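Local structure of chromosome partition protein Smc (Pyrococcus furiosus, 3KTA) at residues B[23-29]-B[106-110]. The protein is an SMC-family ABC-type ATPase probably required for chromosome condensation and partitioning, this chain being the C-terminal part of its ATPase head. Numbering follows the deposited sequence.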
ATOM      1  N   ILE B  23       3.477  11.283  15.777  1.00 14.57           N
ATOM      2  CA  ILE B  23       4.207  10.721  14.653  1.00 13.63           C
ATOM      3  C   ILE B  23       4.834  11.800  13.773  1.00 15.96           C
ATOM      4  O   ILE B  23       5.970  11.665  13.344  1.00 15.30           O
ATOM      5  CB  ILE B  23       3.312   9.779  13.813  1.00 13.53           C
ATOM      6  CG1 ILE B  23       2.903   8.580  14.666  1.00 12.79           C
ATOM      7  CG2 ILE B  23       4.057   9.329  12.555  1.00 12.37           C
ATOM      8  CD1 ILE B  23       1.796   7.721  14.061  1.00 16.97           C
ATOM      9  N   PHE B  24       4.104  12.883  13.517  1.00 13.82           N
ATOM     10  CA  PHE B  24       4.671  13.976  12.728  1.00 13.92           C
ATOM     11  C   PHE B  24       5.940  14.519  13.375  1.00 15.34           C
ATOM     12  O   PHE B  24       6.942  14.734  12.691  1.00 16.71           O
ATOM     13  CB  PHE B  24       3.667  15.114  12.524  1.00 17.57           C
ATOM     14  CG  PHE B  24       4.153  16.174  11.579  1.00 17.39           C
ATOM     15  CD1 PHE B  24       3.852  16.110  10.227  1.00 17.54           C
ATOM     16  CD2 PHE B  24       4.921  17.232  12.042  1.00 17.26           C
ATOM     17  CE1 PHE B  24       4.304  17.090   9.355  1.00 19.13           C
ATOM     18  CE2 PHE B  24       5.386  18.200  11.180  1.00 19.41           C
ATOM     19  CZ  PHE B  24       5.077  18.132   9.833  1.00 19.02           C
ATOM     20  N   ALA B  25       5.898  14.706  14.691  1.00 15.88           N
ATOM     21  CA  ALA B  25       7.055  15.239  15.420  1.00 17.99           C
ATOM     22  C   ALA B  25       8.238  14.275  15.367  1.00 18.42           C
ATOM     23  O   ALA B  25       9.390  14.703  15.312  1.00 19.56           O
ATOM     24  CB  ALA B  25       6.678  15.557  16.871  1.00 18.56           C
ATOM     25  N   LYS B  26       7.950  12.980  15.377  1.00 16.83           N
ATOM     26  CA  LYS B  26       8.988  11.951  15.257  1.00 19.00           C
ATOM     27  C   LYS B  26       9.642  11.977  13.878  1.00 20.73           C
ATOM     28  O   LYS B  26      10.871  11.947  13.758  1.00 21.83           O
ATOM     29  CB  LYS B  26       8.380  10.572  15.523  1.00 21.95           C
ATOM     30  CG  LYS B  26       9.371   9.427  15.642  1.00 30.37           C
ATOM     31  CD  LYS B  26       8.775   8.289  16.473  1.00 33.94           C
ATOM     32  CE  LYS B  26       7.445   7.812  15.890  1.00 34.80           C
ATOM     33  NZ  LYS B  26       6.866   6.662  16.645  1.00 42.37           N
ATOM     34  N   LEU B  27       8.820  12.035  12.838  1.00 17.39           N
ATOM     35  CA  LEU B  27       9.319  12.005  11.465  1.00 17.68           C
ATOM     36  C   LEU B  27      10.045  13.297  11.086  1.00 18.28           C
ATOM     37  O   LEU B  27      10.977  13.279  10.286  1.00 20.83           O
ATOM     38  CB  LEU B  27       8.175  11.743  10.480  1.00 17.11           C
ATOM     39  CG  LEU B  27       7.524  10.359  10.578  1.00 14.90           C
ATOM     40  CD1 LEU B  27       6.386  10.249   9.552  1.00 19.44           C
ATOM     41  CD2 LEU B  27       8.561   9.254  10.367  1.00 17.13           C
ATOM     42  N   SER B  28       9.596  14.414  11.646  1.00 17.97           N
ATOM     43  CA  SER B  28      10.236  15.718  11.430  1.00 21.16           C
ATOM     44  C   SER B  28      10.677  16.348  12.749  1.00 23.73           C
ATOM     45  O   SER B  28       9.983  17.198  13.301  1.00 24.28           O
ATOM     46  CB  SER B  28       9.285  16.671  10.706  1.00 21.50           C
ATOM     47  OG  SER B  28       9.025  16.214   9.397  1.00 24.70           O
ATOM     48  N   PRO B  29      11.840  15.929  13.262  1.00 24.36           N
ATOM     49  CA  PRO B  29      12.307  16.455  14.551  1.00 26.73           C
ATOM     50  C   PRO B  29      12.303  17.983  14.566  1.00 25.63           C
ATOM     51  O   PRO B  29      12.738  18.613  13.597  1.00 29.74           O
ATOM     52  CB  PRO B  29      13.730  15.898  14.656  1.00 25.78           C
ATOM     53  CG  PRO B  29      13.680  14.620  13.859  1.00 26.91           C
ATOM     54  CD  PRO B  29      12.754  14.922  12.700  1.00 25.47           C
ATOM     55  N   ARG B 106      13.761   7.465   9.142  1.00 13.14           N
ATOM     56  CA  ARG B 106      12.748   7.624  10.180  1.00 13.28           C
ATOM     57  C   ARG B 106      11.459   6.929   9.748  1.00 13.97           C
ATOM     58  O   ARG B 106      10.777   6.305  10.565  1.00 13.47           O
ATOM     59  CB  ARG B 106      12.520   9.093  10.536  1.00 16.11           C
ATOM     60  CG  ARG B 106      13.722   9.657  11.314  1.00 16.68           C
ATOM     61  CD  ARG B 106      13.447  11.031  11.886  1.00 18.78           C
ATOM     62  NE  ARG B 106      13.496  12.058  10.864  1.00 20.73           N
ATOM     63  CZ  ARG B 106      14.583  12.760  10.556  1.00 19.85           C
ATOM     64  NH1 ARG B 106      15.734  12.535  11.192  1.00 20.89           N
ATOM     65  NH2 ARG B 106      14.515  13.678   9.605  1.00 23.24           N
ATOM     66  N   VAL B 107      11.152   7.022   8.460  1.00 11.89           N
ATOM     67  CA  VAL B 107       9.982   6.298   7.941  1.00 11.65           C
ATOM     68  C   VAL B 107      10.172   4.780   8.062  1.00 12.85           C
ATOM     69  O   VAL B 107       9.260   4.057   8.500  1.00 12.00           O
ATOM     70  CB  VAL B 107       9.656   6.722   6.500  1.00 11.22           C
ATOM     71  CG1 VAL B 107       8.573   5.816   5.881  1.00 11.20           C
ATOM     72  CG2 VAL B 107       9.196   8.155   6.507  1.00 14.34           C
ATOM     73  N   ALA B 108      11.357   4.297   7.692  1.00 11.48           N
ATOM     74  CA  ALA B 108      11.673   2.883   7.783  1.00 11.53           C
ATOM     75  C   ALA B 108      11.592   2.372   9.228  1.00 14.50           C
ATOM     76  O   ALA B 108      11.103   1.266   9.483  1.00 12.17           O
ATOM     77  CB  ALA B 108      13.059   2.615   7.191  1.00 12.73           C
ATOM     78  N   ASP B 109      12.054   3.181  10.179  1.00 14.79           N
ATOM     79  CA  ASP B 109      11.954   2.809  11.587  1.00 13.55           C
ATOM     80  C   ASP B 109      10.489   2.698  12.027  1.00 14.75           C
ATOM     81  O   ASP B 109      10.139   1.812  12.800  1.00 14.77           O
ATOM     82  CB  ASP B 109      12.669   3.822  12.480  1.00 15.65           C
ATOM     83  CG  ASP B 109      14.182   3.732  12.386  1.00 18.95           C
ATOM     84  OD1 ASP B 109      14.707   2.826  11.706  1.00 21.30           O
ATOM     85  OD2 ASP B 109      14.840   4.588  13.010  0.95 21.85           O
ATOM     86  N   LEU B 110       9.648   3.601  11.531  1.00 12.97           N
ATOM     87  CA  LEU B 110       8.220   3.581  11.858  1.00 14.20           C
ATOM     88  C   LEU B 110       7.551   2.348  11.227  1.00 15.45           C
ATOM     89  O   LEU B 110       6.688   1.713  11.837  1.00 13.45           O
ATOM     90  CB  LEU B 110       7.561   4.871  11.360  1.00 16.21           C
ATOM     91  CG  LEU B 110       6.051   5.043  11.519  1.00 18.62           C
ATOM     92  CD1 LEU B 110       5.644   4.890  12.967  1.00 21.36           C
ATOM     93  CD2 LEU B 110       5.671   6.414  10.972  1.00 19.19           C
TER
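Arg106 reaches across to the last turn of helix 4-27, where its NE-H donates a hydrogen bond to Leu27 O, 2.9 Å from NE, a worked example of an arginine side chain serving a carbonyl at the end of a helix. The final carbonyls of a helix lack the amide partners of the next turn, and here the guanidinium supplies one N-H. The bond is bent, 146° at the hydrogen, and NE sits well above the Leu27 carbonyl plane. A turn in the Arg106 chain at chi3 (-76°) swings NE back over the helix end, while CD passes 3.3 Å from Lys26 O. Just beyond the helix, Pro29 lays its ring against one face of the guanidinium, its CD 3.5 Å from NE and offset toward the rim; NH2 is bound by Asn103.

Beneath this polar bond the contact is apolar. Leu27 presses CD2 onto the 106-110 turn, 3.7 Å from Arg106 O and close to Arg106 CB and Val107 CG2. Leu110, with CG anti to the backbone N, extends toward helix 4-27; its CD2 meets Ile23 CG2 at 3.7 Å and also touches Leu27 CD2, the leucine crossing both partners roughly at right angles. The ammonium end of Lys26 comes loosely near Leu110 CD1 at the exposed margin.

The N-to-C directions of the short helical segments differ by 134°, their axes 10.5 Å apart at closest approach. Phe79 of helix 67-84 touches both Ile23 and Leu110, and Met129 of helix 127-130 touches Val107. The contact thus sets the end of helix 4-27 against helix 101-114, which lies in sequence between the parallel strands 89-93 and 119-123.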